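Side-chain contacts in quinone reductase (Klebsiella pneumoniae subsp. pneumoniae, PDB 4GI5), which binds FAD and probably transfers electrons from NAD(P)H to quinones, as members of its flavoprotein family do: residues R35-N38 with G39-N43; L262-P266 with E267-G271; G189-D192 with D193-P197; E236-D239 with T240-Q243. All blocks are in the same frame, centred on the assembly; numbering follows the deposited sequence.

Interaction 1: residues R35-N38 with G39-N43; sequences RSLN and GALKN. With FAD (flavin-adenine dinucleotide), chain H.
The nitrogen end of the Asn38 carboxamide faces the phosphate: ND2 gives a nearly straight hydrogen bond (169°) to the FAD phosphate oxygen O1P, 2.9 Å away, and is also bonded to Thr174 OG1. OD1, at the other end of the group, is hydrogen-bonded within the protein too, while the backbone O of Asn38 takes Lys42 N at 2.9 Å. The same O1P takes the backbone N-H of Asn38, so one residue grips it twice. The neighbouring phosphate is met by Leu37, whose backbone N lies 3.1 Å from FAD O1A. These are the first N-H groups of a helix, and its positive end would probably stabilise the pyrophosphate.

Ser36 is the N-cap. With chi1 at 58° its hydroxyl sits between the backbone N and the carbonyl carbon, which brings OG within 2.8 Å of Gly39 N as acceptor; the same oxygen is hydrogen-bonded to Glu33 O. The helix then continues with Ala40 N on Ser36 O and Leu41 N on Leu37 O. One turn apart, Leu37 CG and Leu41 CD1 pack at 4.2 Å, and Leu37 CD1 reaches the adenine end of the cofactor, 4.1 Å from FAD N9A.

All this is the start of helix 37-51, the crossover between parallel strands 24-29 and 55-60. Phe227 of helix 224-239 covers Leu37, Ala40 and Leu41, while Asn38 leans on Tyr29 of strand 24-29 and Pro121 of strand 115-121.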
loop_
_atom_site.group_PDB
_atom_site.type_symbol
_atom_site.label_atom_id
_atom_site.label_comp_id
_atom_site.label_asym_id
_atom_site.label_seq_id
_atom_site.Cartn_x
_atom_site.Cartn_y
_atom_site.Cartn_z
ATOM N N ARG B 35 15.676 16.825 8.446
ATOM C CA ARG B 35 16.715 17.284 7.483
ATOM C C ARG B 35 16.804 16.495 6.147
ATOM O O ARG B 35 17.656 16.727 5.334
ATOM C CB ARG B 35 18.105 17.266 8.182
ATOM C CG ARG B 35 18.096 18.190 9.429
ATOM C CD ARG B 35 19.417 17.953 10.211
ATOM N NE ARG B 35 20.499 18.371 9.323
ATOM C CZ ARG B 35 21.788 18.067 9.633
ATOM N NH1 ARG B 35 22.041 17.444 10.699
ATOM N NH2 ARG B 35 22.748 18.419 8.868
ATOM N N SER B 36 15.814 15.595 5.913
ATOM C CA SER B 36 15.782 14.789 4.704
ATOM C C SER B 36 15.444 15.603 3.523
ATOM O O SER B 36 14.997 16.764 3.622
ATOM C CB SER B 36 14.598 13.761 4.883
ATOM O OG SER B 36 13.330 14.343 5.109
ATOM N N LEU B 37 15.617 15.035 2.342
ATOM C CA LEU B 37 15.081 15.600 1.146
ATOM C C LEU B 37 13.615 15.943 1.281
ATOM O O LEU B 37 13.117 17.007 0.913
ATOM C CB LEU B 37 15.404 14.626 -0.007
ATOM C CG LEU B 37 14.815 15.104 -1.331
ATOM C CD1 LEU B 37 15.459 16.371 -1.903
ATOM C CD2 LEU B 37 14.949 14.029 -2.394
ATOM N N ASN B 38 12.811 14.971 1.748
ATOM C CA ASN B 38 11.409 15.230 1.993
ATOM C C ASN B 38 11.135 16.422 2.959
ATOM O O ASN B 38 10.259 17.236 2.719
ATOM C CB ASN B 38 10.692 13.981 2.534
ATOM C CG ASN B 38 10.134 13.141 1.388
ATOM O OD1 ASN B 38 9.010 13.393 0.959
ATOM N ND2 ASN B 38 10.937 12.275 0.836
ATOM N N GLY B 39 11.919 16.484 3.993
ATOM C CA GLY B 39 11.772 17.599 4.904
ATOM C C GLY B 39 12.003 18.943 4.181
ATOM O O GLY B 39 11.295 19.970 4.447
ATOM N N ALA B 40 13.032 18.989 3.364
ATOM C CA ALA B 40 13.339 20.191 2.557
ATOM C C ALA B 40 12.208 20.579 1.643
ATOM O O ALA B 40 11.855 21.753 1.449
ATOM C CB ALA B 40 14.653 20.024 1.820
ATOM N N LEU B 41 11.641 19.582 0.911
ATOM C CA LEU B 41 10.558 19.874 0.058
ATOM C C LEU B 41 9.290 20.280 0.748
ATOM O O LEU B 41 8.575 21.150 0.272
ATOM C CB LEU B 41 10.298 18.615 -0.830
ATOM C CG LEU B 41 11.392 18.190 -1.800
ATOM C CD1 LEU B 41 11.072 16.744 -2.347
ATOM C CD2 LEU B 41 11.455 19.121 -2.978
ATOM N N LYS B 42 9.040 19.705 1.918
ATOM C CA LYS B 42 7.898 20.045 2.740
ATOM C C LYS B 42 8.014 21.546 3.158
ATOM O O LYS B 42 7.073 22.318 3.040
ATOM C CB LYS B 42 7.874 19.209 4.000
ATOM C CG LYS B 42 6.926 19.790 5.076
ATOM C CD LYS B 42 6.917 19.188 6.421
ATOM C CE LYS B 42 8.258 19.048 7.027
ATOM N NZ LYS B 42 8.462 20.174 7.990
ATOM N N ASN B 43 9.189 21.906 3.636
ATOM C CA ASN B 43 9.337 23.302 4.100
ATOM C C ASN B 43 9.205 24.290 2.975
ATOM O O ASN B 43 8.539 25.320 3.168
ATOM C CB ASN B 43 10.623 23.460 4.885
ATOM C CG ASN B 43 10.583 22.720 6.211
ATOM O OD1 ASN B 43 9.543 22.440 6.872
ATOM N ND2 ASN B 43 11.733 22.389 6.598
HETATM P PA FAD H . 17.191 11.498 1.957
HETATM O O1A FAD H . 16.906 12.333 3.137
HETATM O O2A FAD H . 17.860 10.205 1.986
HETATM O O5B FAD H . 18.056 12.371 0.876
HETATM C C5B FAD H . 18.305 12.004 -0.496
HETATM C C4B FAD H . 19.368 12.898 -1.044
HETATM O O4B FAD H . 18.812 14.181 -1.222
HETATM C C3B FAD H . 20.605 12.960 -0.180
HETATM O O3B FAD H . 21.693 12.778 -1.074
HETATM C C2B FAD H . 20.509 14.382 0.292
HETATM O O2B FAD H . 21.786 14.953 0.678
HETATM C C1B FAD H . 19.839 15.167 -0.785
HETATM N N9A FAD H . 19.229 16.407 -0.234
HETATM C C8A FAD H . 18.520 16.653 0.995
HETATM N N7A FAD H . 18.168 17.911 1.126
HETATM C C5A FAD H . 18.776 18.461 0.036
HETATM C C6A FAD H . 18.963 19.825 -0.459
HETATM N N6A FAD H . 18.330 20.701 0.249
HETATM N N1A FAD H . 19.639 20.092 -1.630
HETATM C C2A FAD H . 20.170 19.091 -2.325
HETATM N N3A FAD H . 20.066 17.780 -1.881
HETATM C C4A FAD H . 19.393 17.549 -0.810
HETATM N N1 FAD H . 12.426 3.602 -4.112
HETATM C C2 FAD H . 11.637 3.204 -5.133
HETATM O O2 FAD H . 11.763 3.708 -6.330
HETATM N N3 FAD H . 10.663 2.241 -4.956
HETATM C C4 FAD H . 10.533 1.567 -3.798
HETATM O O4 FAD H . 9.605 0.766 -3.619
HETATM C C4X FAD H . 11.390 1.956 -2.711
HETATM N N5 FAD H . 11.252 1.356 -1.491
HETATM C C5X FAD H . 12.016 1.825 -0.389
HETATM C C6 FAD H . 11.827 1.320 0.807
HETATM C C7 FAD H . 12.475 1.834 1.928
HETATM C C7M FAD H . 12.236 1.260 3.276
HETATM C C8 FAD H . 13.434 2.861 1.756
HETATM C C8M FAD H . 14.195 3.373 2.949
HETATM C C9 FAD H . 13.667 3.385 0.523
HETATM C C9A FAD H . 12.933 2.895 -0.596
HETATM N N10 FAD H . 13.030 3.485 -1.837
HETATM C C10 FAD H . 12.267 3.055 -2.914
HETATM C "C1'" FAD H . 13.905 4.640 -2.081
HETATM C "C2'" FAD H . 13.146 5.849 -1.531
HETATM O "O2'" FAD H . 11.965 6.232 -2.241
HETATM C "C3'" FAD H . 14.081 7.100 -1.463
HETATM O "O3'" FAD H . 15.095 6.708 -0.503
HETATM C "C4'" FAD H . 13.397 8.367 -0.932
HETATM O "O4'" FAD H . 12.524 8.847 -1.904
HETATM C "C5'" FAD H . 14.452 9.485 -0.717
HETATM O "O5'" FAD H . 13.827 10.554 -0.081
HETATM P P FAD H . 14.359 10.937 1.426
HETATM O O1P FAD H . 13.601 12.136 1.848
HETATM O O2P FAD H . 14.365 9.806 2.353
HETATM O O3P FAD H . 15.866 11.337 1.003
#

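Interaction 2: residues L262-P266 with E267-G271; sequences LTLRP and ELAPG
Glu267 meets Arg265 across a type I beta turn that runs from Arg265 to Leu268. Its carboxylate is turned 67° from the guanidinium plane, and OE1 comes to Arg265 NH1 at 3.5 Å, a long salt bridge. Water 2 tightens the link, accepting from Arg265 NH1 and donating to Glu267 OE1; water 1 joins the same NH1 to Glu267 N. Both waters lie at the guanidinium edge, in its plane.

Leu268 comes next and closes the turn with its N-H on Arg265 O at 2.9 Å. Its side chain lies against the flat of the guanidinium, with CG 3.8 Å above the plane and over its centre. Arg265 can fold back this way because chi1 is 69° and the chain is then extended from CG to NE. On the other flank, Leu264 CD2 is 4.0 Å from Leu268 CB, the two leucines meeting at about a right angle.

Ala269 adds its methyl to that apolar patch, with CB 3.9 Å from Leu264 CD2. Pro270 CB passes 3.8 Å from Pro266 O, and water 3 ties that carbonyl to Gly271 N.

The turn leaves strand 263-264, which pairs antiparallel with strand 257-258, where Leu264 touches Tyr257 and Arg265 touches Leu258. Arg185 of the second subunit hydrogen-bonds the carbonyls of Leu264, Leu268 and Ala269, which places the turn and its flanks at the dimer interface.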
loop_
_atom_site.group_PDB
_atom_site.type_symbol
_atom_site.label_atom_id
_atom_site.label_comp_id
_atom_site.label_asym_id
_atom_site.label_seq_id
_atom_site.Cartn_x
_atom_site.Cartn_y
_atom_site.Cartn_z
ATOM N N LEU B 262 -20.776 -3.681 -10.569
ATOM C CA LEU B 262 -19.789 -2.580 -10.665
ATOM C C LEU B 262 -18.743 -2.864 -11.708
ATOM O O LEU B 262 -17.553 -2.611 -11.531
ATOM C CB LEU B 262 -19.162 -2.325 -9.283
ATOM C CG LEU B 262 -20.102 -2.127 -8.119
ATOM C CD1 LEU B 262 -19.361 -1.781 -6.836
ATOM C CD2 LEU B 262 -21.197 -1.125 -8.445
ATOM N N THR B 263 -19.183 -3.347 -12.867
ATOM C CA THR B 263 -18.334 -3.555 -14.006
ATOM C C THR B 263 -18.633 -2.515 -15.078
ATOM O O THR B 263 -19.807 -2.105 -15.213
ATOM C CB THR B 263 -18.448 -4.994 -14.631
ATOM O OG1 THR B 263 -19.820 -5.248 -14.940
ATOM C CG2 THR B 263 -18.026 -6.033 -13.575
ATOM N N LEU B 264 -17.599 -2.067 -15.777
ATOM C CA LEU B 264 -17.726 -0.980 -16.722
ATOM C C LEU B 264 -18.710 -1.450 -17.875
ATOM O O LEU B 264 -18.585 -2.558 -18.388
ATOM C CB LEU B 264 -16.434 -0.628 -17.324
ATOM C CG LEU B 264 -16.444 0.595 -18.214
ATOM C CD1 LEU B 264 -16.707 1.851 -17.453
ATOM C CD2 LEU B 264 -15.152 0.723 -18.960
ATOM N N ARG B 265 -19.714 -0.653 -18.122
ATOM C CA ARG B 265 -20.696 -1.140 -19.175
ATOM C C ARG B 265 -20.019 -1.451 -20.495
ATOM O O ARG B 265 -19.070 -0.761 -20.930
ATOM C CB ARG B 265 -21.890 -0.161 -19.277
ATOM C CG ARG B 265 -21.648 1.191 -19.830
ATOM C CD ARG B 265 -23.017 1.877 -19.818
ATOM N NE ARG B 265 -22.810 3.222 -20.233
ATOM C CZ ARG B 265 -22.681 3.642 -21.493
ATOM N NH1 ARG B 265 -22.757 2.798 -22.539
ATOM N NH2 ARG B 265 -22.482 4.937 -21.715
ATOM N N PRO B 266 -20.558 -2.451 -21.211
ATOM C CA PRO B 266 -19.800 -3.040 -22.363
ATOM C C PRO B 266 -19.489 -2.051 -23.496
ATOM O O PRO B 266 -18.426 -2.152 -24.170
ATOM C CB PRO B 266 -20.633 -4.255 -22.802
ATOM C CG PRO B 266 -21.900 -4.183 -22.061
ATOM C CD PRO B 266 -21.752 -3.215 -20.851
ATOM N N GLU B 267 -20.311 -1.049 -23.659
ATOM C CA GLU B 267 -19.971 -0.089 -24.710
ATOM C C GLU B 267 -18.873 0.871 -24.432
ATOM O O GLU B 267 -18.407 1.529 -25.352
ATOM C CB GLU B 267 -21.230 0.699 -25.115
ATOM C CG GLU B 267 -22.210 -0.256 -25.759
ATOM C CD GLU B 267 -23.487 0.436 -26.193
ATOM O OE1 GLU B 267 -23.818 1.503 -25.600
ATOM O OE2 GLU B 267 -24.152 -0.102 -27.120
ATOM N N LEU B 268 -18.452 1.011 -23.170
ATOM C CA LEU B 268 -17.340 1.860 -22.870
ATOM C C LEU B 268 -16.031 1.066 -22.833
ATOM O O LEU B 268 -16.027 -0.097 -22.460
ATOM C CB LEU B 268 -17.597 2.575 -21.550
ATOM C CG LEU B 268 -18.880 3.327 -21.421
ATOM C CD1 LEU B 268 -19.048 3.952 -20.050
ATOM C CD2 LEU B 268 -18.841 4.486 -22.444
ATOM N N ALA B 269 -14.951 1.671 -23.370
ATOM C CA ALA B 269 -13.684 1.056 -23.545
ATOM C C ALA B 269 -13.860 -0.356 -24.092
ATOM O O ALA B 269 -13.426 -1.373 -23.534
ATOM C CB ALA B 269 -12.936 1.105 -22.202
ATOM N N PRO B 270 -14.621 -0.478 -25.203
ATOM C CA PRO B 270 -15.047 -1.849 -25.601
ATOM C C PRO B 270 -13.902 -2.804 -25.934
ATOM O O PRO B 270 -12.906 -2.419 -26.507
ATOM C CB PRO B 270 -15.917 -1.608 -26.917
ATOM C CG PRO B 270 -15.491 -0.247 -27.357
ATOM C CD PRO B 270 -15.106 0.580 -26.157
ATOM N N GLY B 271 -14.045 -3.995 -25.432
ATOM C CA GLY B 271 -13.030 -5.036 -25.594
ATOM C C GLY B 271 -11.761 -4.831 -24.721
ATOM O O GLY B 271 -10.846 -5.650 -24.777
HETATM O O HOH W 1 -23.277 -0.431 -22.634
HETATM O O HOH W 2 -22.981 3.817 -25.066
HETATM O O HOH W 3 -16.812 -4.433 -23.935
#

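Interaction 3: residues G189-D192 with D193-P197; sequences GPID and DILFP
Ile191 and Leu195 lie side by side, pointing the same way from successive turns, with Ile191 CG1 3.8 Å from Leu195 CD1. Their torsions differ: Ile191 carries CG1 opposite its backbone N (chi1 -170°), whereas Leu195 CG lies beside the N (chi1 -66°). Leu195 CG also leans on Ile191 O, the acceptor of its own N-H.

Asp193 swings its carboxylate back over the first turn: a chi1 of -70° sets it beside the backbone N, and OD2 reaches Pro190 CG at 3.3 Å, at the ring of the N-cap residue. Pro190 O accepts Ile194 N at 3.0 Å and Asp193 N only weakly. Ile194 turns CG1 toward that carbonyl, 3.5 Å from Pro190 O, and packs on Phe196 of the second subunit. Ile191 packs on Tyr182, a residue of the FAD site.

The chemistry divides in two. Hydrocarbon serves the packing, Ile191 toward the FAD site, Ile194 at the dimer interface and Leu195 on Pro213 of strand 209-216, while the Asp193 carboxylate lies at the start of helix 191-194. There the helix end would probably stabilise negative charge, and OD1 and OD2 each bond a different glycerol, both probably from the crystallisation liquor.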
loop_
_atom_site.group_PDB
_atom_site.type_symbol
_atom_site.label_atom_id
_atom_site.label_comp_id
_atom_site.label_asym_id
_atom_site.label_seq_id
_atom_site.Cartn_x
_atom_site.Cartn_y
_atom_site.Cartn_z
ATOM N N GLY B 189 6.584 -1.611 -12.838
ATOM C CA GLY B 189 5.233 -1.271 -13.193
ATOM C C GLY B 189 5.037 0.184 -13.529
ATOM O O GLY B 189 5.783 1.026 -13.026
ATOM N N PRO B 190 4.075 0.521 -14.370
ATOM C CA PRO B 190 3.919 1.944 -14.700
ATOM C C PRO B 190 3.554 2.720 -13.439
ATOM O O PRO B 190 2.707 2.273 -12.610
ATOM C CB PRO B 190 2.740 1.981 -15.675
ATOM C CG PRO B 190 2.693 0.537 -16.248
ATOM C CD PRO B 190 3.070 -0.298 -15.006
ATOM N N ILE B 191 4.198 3.884 -13.223
ATOM C CA ILE B 191 3.894 4.640 -11.976
ATOM C C ILE B 191 2.447 4.873 -11.710
ATOM O O ILE B 191 2.015 4.762 -10.557
ATOM C CB ILE B 191 4.678 5.943 -11.928
ATOM C CG1 ILE B 191 4.610 6.672 -10.564
ATOM C CG2 ILE B 191 4.268 6.868 -13.079
ATOM C CD1 ILE B 191 5.192 5.906 -9.437
ATOM N N ASP B 192 1.619 5.220 -12.716
ATOM C CA ASP B 192 0.238 5.484 -12.462
ATOM C C ASP B 192 -0.587 4.225 -12.084
ATOM O O ASP B 192 -1.592 4.329 -11.400
ATOM C CB ASP B 192 -0.391 6.186 -13.664
ATOM C CG ASP B 192 0.230 7.566 -13.933
ATOM O OD1 ASP B 192 0.623 8.276 -13.081
ATOM O OD2 ASP B 192 0.523 7.737 -15.099
ATOM N N ASP B 193 -0.105 3.049 -12.499
ATOM C CA ASP B 193 -0.765 1.835 -12.104
ATOM C C ASP B 193 -0.348 1.475 -10.687
ATOM O O ASP B 193 -1.187 0.987 -9.902
ATOM C CB ASP B 193 -0.357 0.725 -13.097
ATOM C CG ASP B 193 -0.945 0.894 -14.506
ATOM O OD1 ASP B 193 -1.917 1.573 -14.687
ATOM O OD2 ASP B 193 -0.421 0.181 -15.370
ATOM N N ILE B 194 0.948 1.576 -10.315
ATOM C CA ILE B 194 1.351 1.342 -8.944
ATOM C C ILE B 194 0.666 2.288 -7.934
ATOM O O ILE B 194 0.280 1.857 -6.869
ATOM C CB ILE B 194 2.904 1.628 -8.806
ATOM C CG1 ILE B 194 3.623 0.620 -9.648
ATOM C CG2 ILE B 194 3.377 1.721 -7.313
ATOM C CD1 ILE B 194 3.422 -0.820 -9.289
ATOM N N LEU B 195 0.403 3.521 -8.341
ATOM C CA LEU B 195 -0.292 4.469 -7.501
ATOM C C LEU B 195 -1.866 4.334 -7.510
ATOM O O LEU B 195 -2.516 5.077 -6.791
ATOM C CB LEU B 195 0.016 5.893 -7.887
ATOM C CG LEU B 195 1.529 6.245 -7.630
ATOM C CD1 LEU B 195 1.808 7.646 -8.173
ATOM C CD2 LEU B 195 1.945 6.083 -6.166
ATOM N N PHE B 196 -2.434 3.506 -8.403
ATOM C CA PHE B 196 -3.865 3.397 -8.503
ATOM C C PHE B 196 -4.579 3.043 -7.198
ATOM O O PHE B 196 -5.649 3.650 -6.883
ATOM C CB PHE B 196 -4.220 2.404 -9.601
ATOM C CG PHE B 196 -5.682 2.222 -9.895
ATOM C CD1 PHE B 196 -6.477 1.395 -9.127
ATOM C CD2 PHE B 196 -6.290 2.912 -10.956
ATOM C CE1 PHE B 196 -7.815 1.171 -9.438
ATOM C CE2 PHE B 196 -7.650 2.683 -11.240
ATOM C CZ PHE B 196 -8.379 1.817 -10.483
ATOM N N PRO B 197 -4.071 2.110 -6.388
ATOM C CA PRO B 197 -4.800 1.844 -5.111
ATOM C C PRO B 197 -4.900 3.085 -4.245
ATOM O O PRO B 197 -5.850 3.250 -3.542
ATOM C CB PRO B 197 -3.942 0.783 -4.391
ATOM C CG PRO B 197 -3.179 0.122 -5.503
ATOM C CD PRO B 197 -2.983 1.142 -6.612
#

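Interaction 4: residues E236-D239 with T240-Q243; sequences ERLD and TLWQ
Thr240 turns its side chain back onto Glu236, four residues earlier, near the C-terminal end of helix 224-239 of the flavodoxin-like fold. Its OG1 sits between the backbone N and the carbonyl carbon (chi1 53°), and in that position it donates to Glu236 O at 2.9 Å. The hydroxyl thus reaches the carbonyl four residues back, while Thr240 N bonds to Arg237 O at 3.2 Å.

The Glu236 chain, bent at chi2, slants across the threonine, bringing OE2 within 3.7 Å of the methyl CG2. Water 4 spans the gap between the polar ends, donating to both Glu236 OE2 and Thr240 OG1.

On the buried side the leucines meet more loosely, Leu238 CD2 lying 4.2 Å from Leu241 CD1. Leu238 faces Ala45 and His48 of helix 37-51 as well as Ile117 of strand 115-121, and Leu241 faces Met170 and Leu211 on the central sheet. Arg237 points away from the turn and hydrogen-bonds Pro212 O.

Farther on, Gln243 N closes a further turn on Thr240 O at 2.9 Å, and Leu241 CB stands 3.6 Å above the Trp242 ring plane, offset toward its rim.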
loop_
_atom_site.group_PDB
_atom_site.type_symbol
_atom_site.label_atom_id
_atom_site.label_comp_id
_atom_site.label_asym_id
_atom_site.label_seq_id
_atom_site.Cartn_x
_atom_site.Cartn_y
_atom_site.Cartn_z
ATOM N N GLU B 236 5.704 25.011 -9.464
ATOM C CA GLU B 236 4.795 25.067 -10.638
ATOM C C GLU B 236 3.524 24.311 -10.337
ATOM O O GLU B 236 2.446 24.784 -10.610
ATOM C CB GLU B 236 5.486 24.578 -11.940
ATOM C CG GLU B 236 4.645 24.063 -13.121
ATOM C CD GLU B 236 3.594 24.948 -13.648
ATOM O OE1 GLU B 236 3.767 26.182 -13.532
ATOM O OE2 GLU B 236 2.598 24.408 -14.233
ATOM N N ARG B 237 3.623 23.123 -9.681
ATOM C CA ARG B 237 2.401 22.465 -9.261
ATOM C C ARG B 237 1.587 23.188 -8.224
ATOM O O ARG B 237 0.347 23.246 -8.266
ATOM C CB ARG B 237 2.714 20.967 -8.769
ATOM C CG ARG B 237 3.314 20.061 -9.825
ATOM C CD ARG B 237 2.510 19.840 -11.132
ATOM N NE ARG B 237 1.165 19.580 -10.764
ATOM C CZ ARG B 237 0.667 18.330 -10.566
ATOM N NH1 ARG B 237 1.443 17.321 -10.709
ATOM N NH2 ARG B 237 -0.540 18.179 -10.152
ATOM N N LEU B 238 2.263 23.765 -7.244
ATOM C CA LEU B 238 1.575 24.474 -6.214
ATOM C C LEU B 238 0.891 25.778 -6.748
ATOM O O LEU B 238 -0.121 26.199 -6.223
ATOM C CB LEU B 238 2.600 24.807 -5.115
ATOM C CG LEU B 238 3.129 23.600 -4.314
ATOM C CD1 LEU B 238 4.195 24.061 -3.362
ATOM C CD2 LEU B 238 2.026 22.815 -3.585
ATOM N N ASP B 239 1.475 26.358 -7.747
ATOM C CA ASP B 239 0.929 27.598 -8.423
ATOM C C ASP B 239 -0.320 27.255 -9.224
ATOM O O ASP B 239 -1.089 28.152 -9.543
ATOM C CB ASP B 239 2.016 28.173 -9.378
ATOM C CG ASP B 239 3.158 28.854 -8.643
ATOM O OD1 ASP B 239 2.979 29.111 -7.474
ATOM O OD2 ASP B 239 4.220 29.114 -9.249
ATOM N N THR B 240 -0.559 25.975 -9.577
ATOM C CA THR B 240 -1.641 25.637 -10.494
ATOM C C THR B 240 -2.646 24.649 -9.863
ATOM O O THR B 240 -3.416 24.042 -10.580
ATOM C CB THR B 240 -1.049 25.034 -11.798
ATOM O OG1 THR B 240 -0.153 23.936 -11.510
ATOM C CG2 THR B 240 -0.238 26.054 -12.629
ATOM N N LEU B 241 -2.642 24.498 -8.540
ATOM C CA LEU B 241 -3.472 23.525 -7.875
ATOM C C LEU B 241 -4.943 23.578 -8.259
ATOM O O LEU B 241 -5.653 22.528 -8.283
ATOM C CB LEU B 241 -3.390 23.646 -6.391
ATOM C CG LEU B 241 -2.130 23.167 -5.789
ATOM C CD1 LEU B 241 -2.066 23.539 -4.322
ATOM C CD2 LEU B 241 -2.058 21.649 -5.918
ATOM N N TRP B 242 -5.414 24.799 -8.500
ATOM C CA TRP B 242 -6.833 25.018 -8.817
ATOM C C TRP B 242 -7.057 25.236 -10.311
ATOM O O TRP B 242 -8.150 25.454 -10.667
ATOM C CB TRP B 242 -7.423 26.150 -7.987
ATOM C CG TRP B 242 -7.372 25.742 -6.609
ATOM C CD1 TRP B 242 -8.265 24.918 -5.962
ATOM C CD2 TRP B 242 -6.304 26.014 -5.671
ATOM N NE1 TRP B 242 -7.827 24.699 -4.667
ATOM C CE2 TRP B 242 -6.643 25.377 -4.452
ATOM C CE3 TRP B 242 -5.115 26.766 -5.719
ATOM C CZ2 TRP B 242 -5.844 25.489 -3.288
ATOM C CZ3 TRP B 242 -4.325 26.826 -4.519
ATOM C CH2 TRP B 242 -4.703 26.096 -3.367
ATOM N N GLN B 243 -6.048 25.111 -11.156
ATOM C CA GLN B 243 -6.182 25.194 -12.584
ATOM C C GLN B 243 -5.923 23.844 -13.250
ATOM O O GLN B 243 -6.477 23.586 -14.263
ATOM C CB GLN B 243 -5.191 26.203 -13.162
ATOM C CG GLN B 243 -5.298 27.536 -12.486
ATOM C CD GLN B 243 -4.064 28.389 -12.785
ATOM O OE1 GLN B 243 -3.610 28.482 -13.925
ATOM N NE2 GLN B 243 -3.492 28.963 -11.749
HETATM O O HOH W 4 0.928 21.990 -13.188
#

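Interaction 1 is the one that holds the cofactor directly, at its pyrophosphate. Interaction 3 approaches the FAD sites through its apolar side, with the Ile194 side chain about 7 Å from a bound FAD, yet its nearest atoms are about 12 Å from those of interaction 1. Interaction 4 comes closest to interaction 1, about 6 Å between nearest atoms: helix 224-239 packs on helix 37-51, with Phe227 against 35-43 and Leu238 farther along. Interaction 2 lies about 43 Å from interaction 1, centre to centre, across the middle of the chain. Interactions 1, 2 and 3 all touch the second subunit; interaction 4 does not.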